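Local coordinates for protein beta sliding clamp (Bartonella birtlesii LL-WM9, PDB 6DEG) that probably tethers DNA polymerases and other proteins to DNA and gives them processivity, working as a ring-shaped head-to-tail homodimer that encircles the duplex, at residues B[57-62]-B[247-252]; B[166-171]-B[182-187]; B[144-149]-B[219-224]. All blocks are in the same frame, centred on the assembly; numbering follows the deposited sequence.

Contact 1: B[57-62]-B[247-252]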
loop_
_atom_site.group_PDB
_atom_site.type_symbol
_atom_site.label_atom_id
_atom_site.label_comp_id
_atom_site.label_asym_id
_atom_site.label_seq_id
_atom_site.Cartn_x
_atom_site.Cartn_y
_atom_site.Cartn_z
ATOM N N LEU B 57 -25.098 11.184 3.598
ATOM C CA LEU B 57 -26.438 11.128 4.171
ATOM C C LEU B 57 -26.403 10.538 5.579
ATOM O O LEU B 57 -27.131 10.998 6.464
ATOM C CB LEU B 57 -27.399 10.350 3.267
ATOM C CG LEU B 57 -27.544 10.916 1.851
ATOM C CD1 LEU B 57 -28.516 10.083 1.026
ATOM C CD2 LEU B 57 -27.972 12.378 1.884
ATOM N N ASP B 58 -25.549 9.540 5.808
ATOM C CA ASP B 58 -25.429 8.931 7.126
ATOM C C ASP B 58 -24.404 9.625 8.019
ATOM O O ASP B 58 -24.545 9.589 9.245
ATOM C CB ASP B 58 -25.068 7.450 6.981
ATOM C CG ASP B 58 -26.152 6.649 6.270
ATOM O OD1 ASP B 58 -27.351 6.879 6.550
ATOM O OD2 ASP B 58 -25.804 5.797 5.423
ATOM N N LEU B 59 -23.384 10.265 7.446
ATOM C CA LEU B 59 -22.372 10.972 8.222
ATOM C C LEU B 59 -22.160 12.367 7.649
ATOM O O LEU B 59 -22.505 12.644 6.500
ATOM C CB LEU B 59 -21.027 10.223 8.223
ATOM C CG LEU B 59 -21.048 8.784 8.738
ATOM C CD1 LEU B 59 -19.681 8.118 8.570
ATOM C CD2 LEU B 59 -21.518 8.745 10.173
ATOM N N GLU B 60 -21.579 13.248 8.466
ATOM C CA GLU B 60 -21.216 14.592 8.028
ATOM C C GLU B 60 -19.975 15.054 8.776
ATOM O O GLU B 60 -19.911 14.944 10.004
ATOM C CB GLU B 60 -22.348 15.602 8.262
ATOM C CG GLU B 60 -21.852 17.050 8.339
ATOM C CD GLU B 60 -22.860 18.008 8.957
ATOM O OE1 GLU B 60 -23.850 18.356 8.280
ATOM O OE2 GLU B 60 -22.658 18.418 10.124
ATOM N N VAL B 61 -19.000 15.576 8.034
ATOM C CA VAL B 61 -17.798 16.179 8.599
ATOM C C VAL B 61 -17.695 17.617 8.113
ATOM O O VAL B 61 -17.914 17.898 6.929
ATOM C CB VAL B 61 -16.521 15.400 8.216
ATOM C CG1 VAL B 61 -15.333 15.922 9.001
ATOM C CG2 VAL B 61 -16.704 13.921 8.467
ATOM N N THR B 62 -17.366 18.526 9.025
ATOM C CA THR B 62 -17.039 19.894 8.659
ATOM C C THR B 62 -15.741 20.270 9.350
ATOM O O THR B 62 -15.541 19.953 10.525
ATOM C CB THR B 62 -18.140 20.895 9.034
ATOM O OG1 THR B 62 -17.985 21.289 10.402
ATOM C CG2 THR B 62 -19.518 20.295 8.825
ATOM N N PHE B 247 -17.985 16.411 13.515
ATOM C CA PHE B 247 -18.469 15.142 12.995
ATOM C C PHE B 247 -19.836 14.824 13.587
ATOM O O PHE B 247 -20.049 14.972 14.795
ATOM C CB PHE B 247 -17.474 14.024 13.326
ATOM C CG PHE B 247 -17.817 12.693 12.721
ATOM C CD1 PHE B 247 -18.123 12.580 11.375
ATOM C CD2 PHE B 247 -17.825 11.549 13.501
ATOM C CE1 PHE B 247 -18.431 11.350 10.820
ATOM C CE2 PHE B 247 -18.134 10.319 12.952
ATOM C CZ PHE B 247 -18.438 10.218 11.611
ATOM N N THR B 248 -20.757 14.373 12.737
ATOM C CA THR B 248 -22.125 14.089 13.151
ATOM C C THR B 248 -22.590 12.804 12.480
ATOM O O THR B 248 -22.271 12.560 11.312
ATOM C CB THR B 248 -23.053 15.263 12.798
ATOM O OG1 THR B 248 -22.699 16.405 13.587
ATOM C CG2 THR B 248 -24.504 14.911 13.074
ATOM N N SER B 249 -23.346 11.985 13.213
ATOM C CA SER B 249 -23.755 10.677 12.721
ATOM C C SER B 249 -25.164 10.334 13.183
ATOM O O SER B 249 -25.590 10.718 14.274
ATOM C CB SER B 249 -22.801 9.578 13.198
ATOM O OG SER B 249 -23.372 8.296 12.998
ATOM N N LYS B 250 -25.875 9.588 12.339
ATOM C CA LYS B 250 -27.144 9.002 12.733
ATOM C C LYS B 250 -26.916 7.902 13.764
ATOM O O LYS B 250 -25.786 7.480 14.028
ATOM C CB LYS B 250 -27.876 8.424 11.522
ATOM C CG LYS B 250 -28.380 9.445 10.523
ATOM C CD LYS B 250 -29.481 8.848 9.664
ATOM C CE LYS B 250 -29.644 9.607 8.363
ATOM N NZ LYS B 250 -29.462 8.708 7.188
ATOM N N LEU B 251 -28.012 7.434 14.356
ATOM C CA LEU B 251 -27.970 6.353 15.325
ATOM C C LEU B 251 -28.733 5.150 14.783
ATOM O O LEU B 251 -29.591 5.275 13.903
ATOM C CB LEU B 251 -28.556 6.793 16.672
ATOM C CG LEU B 251 -27.804 7.915 17.390
ATOM C CD1 LEU B 251 -28.634 8.464 18.535
ATOM C CD2 LEU B 251 -26.460 7.422 17.894
ATOM N N VAL B 252 -28.417 3.980 15.325
ATOM C CA VAL B 252 -29.003 2.737 14.837
ATOM C C VAL B 252 -30.351 2.508 15.506
ATOM O O VAL B 252 -30.529 2.775 16.702
ATOM C CB VAL B 252 -28.042 1.562 15.083
ATOM C CG1 VAL B 252 -28.621 0.272 14.525
ATOM C CG2 VAL B 252 -26.694 1.843 14.455
#
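L59 leans on the ring of F247 and on S249, on one face of two antiparallel strand segments, 59-62 and 247-250, that run at 173° to each other. Take L59 outward from its backbone. Its CB already touches the ring, 3.8 Å from F247 CE1, and its CG lies near CZ. CD1 lies at the ring edge, in plane, 3.9 Å from F247 CZ; CD2 comes to the same CZ obliquely, at 3.7 Å, and also touches S249 CB at 3.4 Å. V61 meets the same ring further along, its CG2 coming obliquely to 3.5 Å from F247 CD1. F247 can serve both residues because its CG is anti to the backbone N (chi1 -175°), which swings the ring across to the other strand.

The backbone is stitched at E60 and T248, a hydrogen-bonded pair. E60 N donates to T248 O at 3.0 Å and T248 N returns the bond to E60 O at 2.9 Å. Their side chains run side by side on the opposite face. Next to this pair K250 N makes a long, weak bond to D58 O, and the two side chains form a salt bridge: K250 NZ meets D58 OD1 at 2.9 Å, nearly along the C-O axis. D58 OD2 is held by K212, so this carboxylate is probably kept ionised between two lysines.

This pairing continues the sheet from the N-terminal domain into the central domain, as in other members of the family. Strand 49-55 flanks it beyond 59-66 and strand 237-241 beyond 245-250, while helix 211-222 packs over L59, F247 and S249 through A213, E216 and L217.

Contact 2: B[166-171]-B[182-187]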
loop_
_atom_site.group_PDB
_atom_site.type_symbol
_atom_site.label_atom_id
_atom_site.label_comp_id
_atom_site.label_asym_id
_atom_site.label_seq_id
_atom_site.Cartn_x
_atom_site.Cartn_y
_atom_site.Cartn_z
ATOM N N ASN B 166 -22.433 -3.733 12.658
ATOM C CA ASN B 166 -23.618 -3.003 13.090
ATOM C C ASN B 166 -23.233 -1.752 13.871
ATOM O O ASN B 166 -23.186 -0.659 13.312
ATOM C CB ASN B 166 -24.522 -3.899 13.939
ATOM N N GLY B 167 -22.965 -1.910 15.163
ATOM C CA GLY B 167 -22.616 -0.758 15.972
ATOM C C GLY B 167 -22.222 -1.164 17.374
ATOM O O GLY B 167 -22.181 -2.348 17.715
ATOM N N ILE B 168 -21.919 -0.150 18.190
ATOM C CA ILE B 168 -21.538 -0.341 19.588
ATOM C C ILE B 168 -22.433 0.501 20.497
ATOM O O ILE B 168 -22.857 1.603 20.129
ATOM C CB ILE B 168 -20.044 -0.023 19.819
ATOM C CG1 ILE B 168 -19.795 1.476 19.911
ATOM C CG2 ILE B 168 -19.193 -0.599 18.701
ATOM C CD1 ILE B 168 -18.691 1.821 20.871
ATOM N N TYR B 169 -22.740 -0.042 21.680
ATOM C CA TYR B 169 -23.684 0.545 22.626
ATOM C C TYR B 169 -23.001 1.583 23.515
ATOM O O TYR B 169 -21.988 1.291 24.159
ATOM C CB TYR B 169 -24.310 -0.553 23.486
ATOM C CG TYR B 169 -25.431 -0.094 24.388
ATOM C CD1 TYR B 169 -26.155 1.058 24.105
ATOM C CD2 TYR B 169 -25.763 -0.812 25.528
ATOM C CE1 TYR B 169 -27.176 1.476 24.932
ATOM C CE2 TYR B 169 -26.784 -0.398 26.361
ATOM C CZ TYR B 169 -27.487 0.746 26.059
ATOM O OH TYR B 169 -28.505 1.163 26.885
ATOM N N PHE B 170 -23.577 2.783 23.566
ATOM C CA PHE B 170 -23.032 3.928 24.293
ATOM C C PHE B 170 -23.964 4.284 25.447
ATOM O O PHE B 170 -25.073 4.775 25.217
ATOM C CB PHE B 170 -22.867 5.112 23.343
ATOM C CG PHE B 170 -22.090 6.260 23.917
ATOM C CD1 PHE B 170 -20.969 6.038 24.693
ATOM C CD2 PHE B 170 -22.479 7.565 23.671
ATOM C CE1 PHE B 170 -20.247 7.093 25.208
ATOM C CE2 PHE B 170 -21.763 8.628 24.190
ATOM C CZ PHE B 170 -20.648 8.391 24.962
ATOM N N HIS B 171 -23.515 4.066 26.682
ATOM C CA HIS B 171 -24.375 4.292 27.838
ATOM C C HIS B 171 -23.518 4.487 29.084
ATOM O O HIS B 171 -22.295 4.334 29.057
ATOM C CB HIS B 171 -25.337 3.123 28.036
ATOM C CG HIS B 171 -24.653 1.862 28.458
ATOM N ND1 HIS B 171 -24.111 0.975 27.555
ATOM C CD2 HIS B 171 -24.399 1.352 29.686
ATOM C CE1 HIS B 171 -23.564 -0.035 28.206
ATOM N NE2 HIS B 171 -23.724 0.170 29.502
ATOM N N LEU B 182 -18.597 1.613 27.210
ATOM C CA LEU B 182 -18.793 1.211 25.826
ATOM C C LEU B 182 -18.873 -0.306 25.747
ATOM O O LEU B 182 -18.097 -1.009 26.401
ATOM C CB LEU B 182 -17.652 1.707 24.942
ATOM C CG LEU B 182 -17.664 3.195 24.620
ATOM C CD1 LEU B 182 -16.483 3.562 23.751
ATOM C CD2 LEU B 182 -18.952 3.524 23.928
ATOM N N VAL B 183 -19.810 -0.807 24.946
ATOM C CA VAL B 183 -20.030 -2.242 24.813
ATOM C C VAL B 183 -20.242 -2.582 23.345
ATOM O O VAL B 183 -21.060 -1.950 22.670
ATOM C CB VAL B 183 -21.237 -2.717 25.647
ATOM C CG1 VAL B 183 -21.529 -4.185 25.374
ATOM C CG2 VAL B 183 -20.996 -2.482 27.130
ATOM N N ALA B 184 -19.499 -3.572 22.852
ATOM C CA ALA B 184 -19.741 -4.186 21.554
ATOM C C ALA B 184 -19.614 -5.689 21.715
ATOM O O ALA B 184 -18.664 -6.166 22.341
ATOM C CB ALA B 184 -18.765 -3.695 20.486
ATOM N N THR B 185 -20.551 -6.437 21.139
ATOM C CA THR B 185 -20.538 -7.878 21.326
ATOM C C THR B 185 -21.093 -8.580 20.100
ATOM O O THR B 185 -21.838 -8.005 19.303
ATOM C CB THR B 185 -21.342 -8.304 22.561
ATOM O OG1 THR B 185 -21.552 -9.722 22.533
ATOM C CG2 THR B 185 -22.685 -7.605 22.592
ATOM N N ASP B 186 -20.712 -9.850 19.973
ATOM C CA ASP B 186 -21.138 -10.737 18.894
ATOM C C ASP B 186 -21.614 -12.000 19.600
ATOM O O ASP B 186 -20.824 -12.913 19.854
ATOM C CB ASP B 186 -19.996 -11.006 17.910
ATOM C CG ASP B 186 -20.337 -12.073 16.887
ATOM O OD1 ASP B 186 -20.276 -13.271 17.229
ATOM O OD2 ASP B 186 -20.656 -11.715 15.735
ATOM N N GLY B 187 -22.902 -12.037 19.937
ATOM C CA GLY B 187 -23.436 -13.117 20.742
ATOM C C GLY B 187 -22.750 -13.178 22.088
ATOM O O GLY B 187 -23.100 -12.430 23.004
#
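V183 CG2 comes up to the imidazole of H171 at its edge, near the ring plane, 3.7 Å from H171 CE1. The same imidazole has its ND1 over one face of the Y169 ring, offset toward the rim, and its NE2 is hydrogen-bonded to the hydroxyl of Y259, which helps to fix the rotation of the ring. The Y169 ring also meets that of F256, the planes about 35° apart. On the other face of the sheet, the F170 ring takes L182 CD2 obliquely, at a tight 3.3 Å from F170 CD1.

These side chains belong to a beta hairpin of the central domain, in which strand 167-174 turns back into strand 178-186. Two bonds tie Y169 to V183: Y169 N reaches V183 O at 2.7 Å, and V183 N reaches Y169 O at 3.1 Å. F170 and L182 form the next pair, a non-hydrogen-bonded one.

I168 works with two branches. With chi1 at 79°, CG1 is flanked by both backbone neighbours of CA, N and C, and CD1 extends from it to L182 CD2 at 3.5 Å. CG2 meanwhile rests 3.6 Å from A184 CB. Strand 207-210 flanks the hairpin beyond 167-174, with V207 and I209 against F170; on the far side, V193 of strand 189-196 packs on L182.

Contact 3: B[144-149]-B[219-224]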
loop_
_atom_site.group_PDB
_atom_site.type_symbol
_atom_site.label_atom_id
_atom_site.label_comp_id
_atom_site.label_asym_id
_atom_site.label_seq_id
_atom_site.Cartn_x
_atom_site.Cartn_y
_atom_site.Cartn_z
ATOM N N LYS B 144 -8.307 10.070 25.613
ATOM C CA LYS B 144 -9.138 9.090 26.304
ATOM C C LYS B 144 -10.253 8.579 25.406
ATOM O O LYS B 144 -10.594 7.390 25.445
ATOM C CB LYS B 144 -9.710 9.697 27.585
ATOM C CG LYS B 144 -8.927 9.331 28.836
ATOM C CD LYS B 144 -9.103 7.861 29.183
ATOM C CE LYS B 144 -9.968 7.689 30.416
ATOM N NZ LYS B 144 -9.911 6.310 30.974
ATOM N N LEU B 145 -10.818 9.454 24.576
ATOM C CA LEU B 145 -11.900 9.036 23.691
ATOM C C LEU B 145 -11.418 7.979 22.701
ATOM O O LEU B 145 -11.990 6.887 22.624
ATOM C CB LEU B 145 -12.467 10.261 22.972
ATOM C CG LEU B 145 -13.926 10.279 22.499
ATOM C CD1 LEU B 145 -14.310 11.678 22.032
ATOM C CD2 LEU B 145 -14.181 9.279 21.395
ATOM N N LYS B 146 -10.324 8.260 21.979
ATOM C CA LYS B 146 -9.819 7.299 20.998
ATOM C C LYS B 146 -9.411 5.997 21.670
ATOM O O LYS B 146 -9.540 4.918 21.077
ATOM C CB LYS B 146 -8.634 7.891 20.230
ATOM C CG LYS B 146 -8.016 6.938 19.207
ATOM C CD LYS B 146 -6.726 7.486 18.611
ATOM C CE LYS B 146 -6.044 6.461 17.711
ATOM N NZ LYS B 146 -6.902 6.047 16.566
ATOM N N HIS B 147 -8.929 6.082 22.910
ATOM C CA HIS B 147 -8.577 4.888 23.664
ATOM C C HIS B 147 -9.784 3.976 23.839
ATOM O O HIS B 147 -9.667 2.750 23.727
ATOM C CB HIS B 147 -7.999 5.296 25.019
ATOM C CG HIS B 147 -7.862 4.163 25.988
ATOM N ND1 HIS B 147 -8.405 4.198 27.254
ATOM C CD2 HIS B 147 -7.236 2.967 25.879
ATOM C CE1 HIS B 147 -8.124 3.070 27.882
ATOM N NE2 HIS B 147 -7.416 2.306 27.070
ATOM N N LEU B 148 -10.951 4.553 24.126
ATOM C CA LEU B 148 -12.140 3.737 24.344
ATOM C C LEU B 148 -12.563 2.990 23.083
ATOM O O LEU B 148 -13.022 1.845 23.166
ATOM C CB LEU B 148 -13.286 4.606 24.860
ATOM C CG LEU B 148 -13.021 5.498 26.073
ATOM C CD1 LEU B 148 -14.232 6.356 26.371
ATOM C CD2 LEU B 148 -12.645 4.673 27.288
ATOM N N LEU B 149 -12.433 3.615 21.908
ATOM C CA LEU B 149 -12.874 2.948 20.683
ATOM C C LEU B 149 -11.865 1.923 20.183
ATOM O O LEU B 149 -12.257 0.863 19.684
ATOM C CB LEU B 149 -13.145 3.952 19.573
ATOM C CG LEU B 149 -14.087 5.109 19.844
ATOM C CD1 LEU B 149 -13.259 6.359 19.890
ATOM C CD2 LEU B 149 -15.153 5.192 18.768
ATOM N N LYS B 219 -10.313 7.655 12.641
ATOM C CA LYS B 219 -9.379 8.312 11.732
ATOM C C LYS B 219 -9.258 9.799 12.036
ATOM O O LYS B 219 -8.155 10.355 12.003
ATOM C CB LYS B 219 -9.812 8.096 10.284
ATOM C CG LYS B 219 -9.613 6.677 9.783
ATOM C CD LYS B 219 -10.329 6.463 8.467
ATOM C CE LYS B 219 -11.179 5.208 8.489
ATOM N NZ LYS B 219 -12.266 5.276 7.472
ATOM N N LEU B 220 -10.380 10.459 12.335
ATOM C CA LEU B 220 -10.356 11.897 12.592
ATOM C C LEU B 220 -9.537 12.248 13.829
ATOM O O LEU B 220 -8.905 13.310 13.871
ATOM C CB LEU B 220 -11.787 12.424 12.724
ATOM C CG LEU B 220 -12.543 12.622 11.403
ATOM C CD1 LEU B 220 -14.002 12.976 11.635
ATOM C CD2 LEU B 220 -11.874 13.688 10.552
ATOM N N LEU B 221 -9.530 11.382 14.842
ATOM C CA LEU B 221 -8.742 11.655 16.037
ATOM C C LEU B 221 -7.268 11.310 15.865
ATOM O O LEU B 221 -6.435 11.834 16.613
ATOM C CB LEU B 221 -9.311 10.902 17.237
ATOM C CG LEU B 221 -10.835 10.878 17.348
ATOM C CD1 LEU B 221 -11.270 9.846 18.374
ATOM C CD2 LEU B 221 -11.366 12.257 17.709
ATOM N N SER B 222 -6.924 10.442 14.909
ATOM C CA SER B 222 -5.517 10.159 14.643
ATOM C C SER B 222 -4.816 11.351 14.004
ATOM O O SER B 222 -3.611 11.538 14.201
ATOM C CB SER B 222 -5.381 8.927 13.744
ATOM O OG SER B 222 -6.207 9.029 12.597
ATOM N N GLU B 223 -5.547 12.159 13.235
ATOM C CA GLU B 223 -4.969 13.254 12.470
ATOM C C GLU B 223 -5.100 14.605 13.170
ATOM O O GLU B 223 -4.982 15.645 12.515
ATOM C CB GLU B 223 -5.595 13.313 11.074
ATOM C CG GLU B 223 -7.108 13.352 11.062
ATOM C CD GLU B 223 -7.693 12.732 9.807
ATOM O OE1 GLU B 223 -7.088 11.778 9.274
ATOM O OE2 GLU B 223 -8.762 13.195 9.356
ATOM N N GLU B 224 -5.349 14.616 14.478
ATOM C CA GLU B 224 -5.428 15.867 15.217
ATOM C C GLU B 224 -4.662 15.742 16.527
ATOM O O GLU B 224 -4.461 14.647 17.054
ATOM C CB GLU B 224 -6.881 16.277 15.489
ATOM C CG GLU B 224 -7.456 17.232 14.448
ATOM C CD GLU B 224 -7.082 18.680 14.711
ATOM O OE1 GLU B 224 -6.447 18.953 15.750
ATOM O OE2 GLU B 224 -7.421 19.547 13.876
#
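With CG anti to its carbonyl carbon (chi1 -41°) and a nearly straight second step, L221 pushes CD1 out to K146 on the other helix. K146 sets CG anti to the backbone N (chi1 178°) and stays extended until a bend at chi4 (60°). The meeting is therefore made at the root of the lysine: L221 CD1 lies 3.8 Å from K146 CB and almost as close to its CA, while the rest of the lysine chain runs past. The ammonium ends beside helix 211-222, with K146 NZ 4.3 Å from S222 CB. There it makes a weak hydrogen bond to Q218 O and a long, weak ion pair with D150.

The two helices, 142-150 and 211-222, belong to the central domain. In rings of this family such helices line the inner surface around the DNA, with the sheets outside them.

L221 CD1 also reaches two leucines a turn apart on helix 142-150, at 4.2 Å from L145 CD2 and 4.3 Å from L149 CD1. No hydrogen bond joins the two segments. Further on, E223 and E224 turn to the N-terminal domain, forming salt bridges with R27 and R24 respectively.

Along the chain, segment 57-62 comes first, then 144-149, the hairpin of contact 2, 219-224 and finally 247-252, so contact 1 brackets contact 3, which in turn brackets contact 2. Their centres lie about 16 to 18 Å apart. The helix pair of contact 3 connects the others: L220 CD1 packs on F247 and V61 of contact 1, and L148 CB touches L182 CD1 of contact 2 at 3.5 Å. Contacts 2 and 3 both lie in the central domain, whereas contact 1 joins that domain to the N-terminal one. The helices thus back two sheet regions, one leading into the neighbouring domain, consistent with a continuous ring wall.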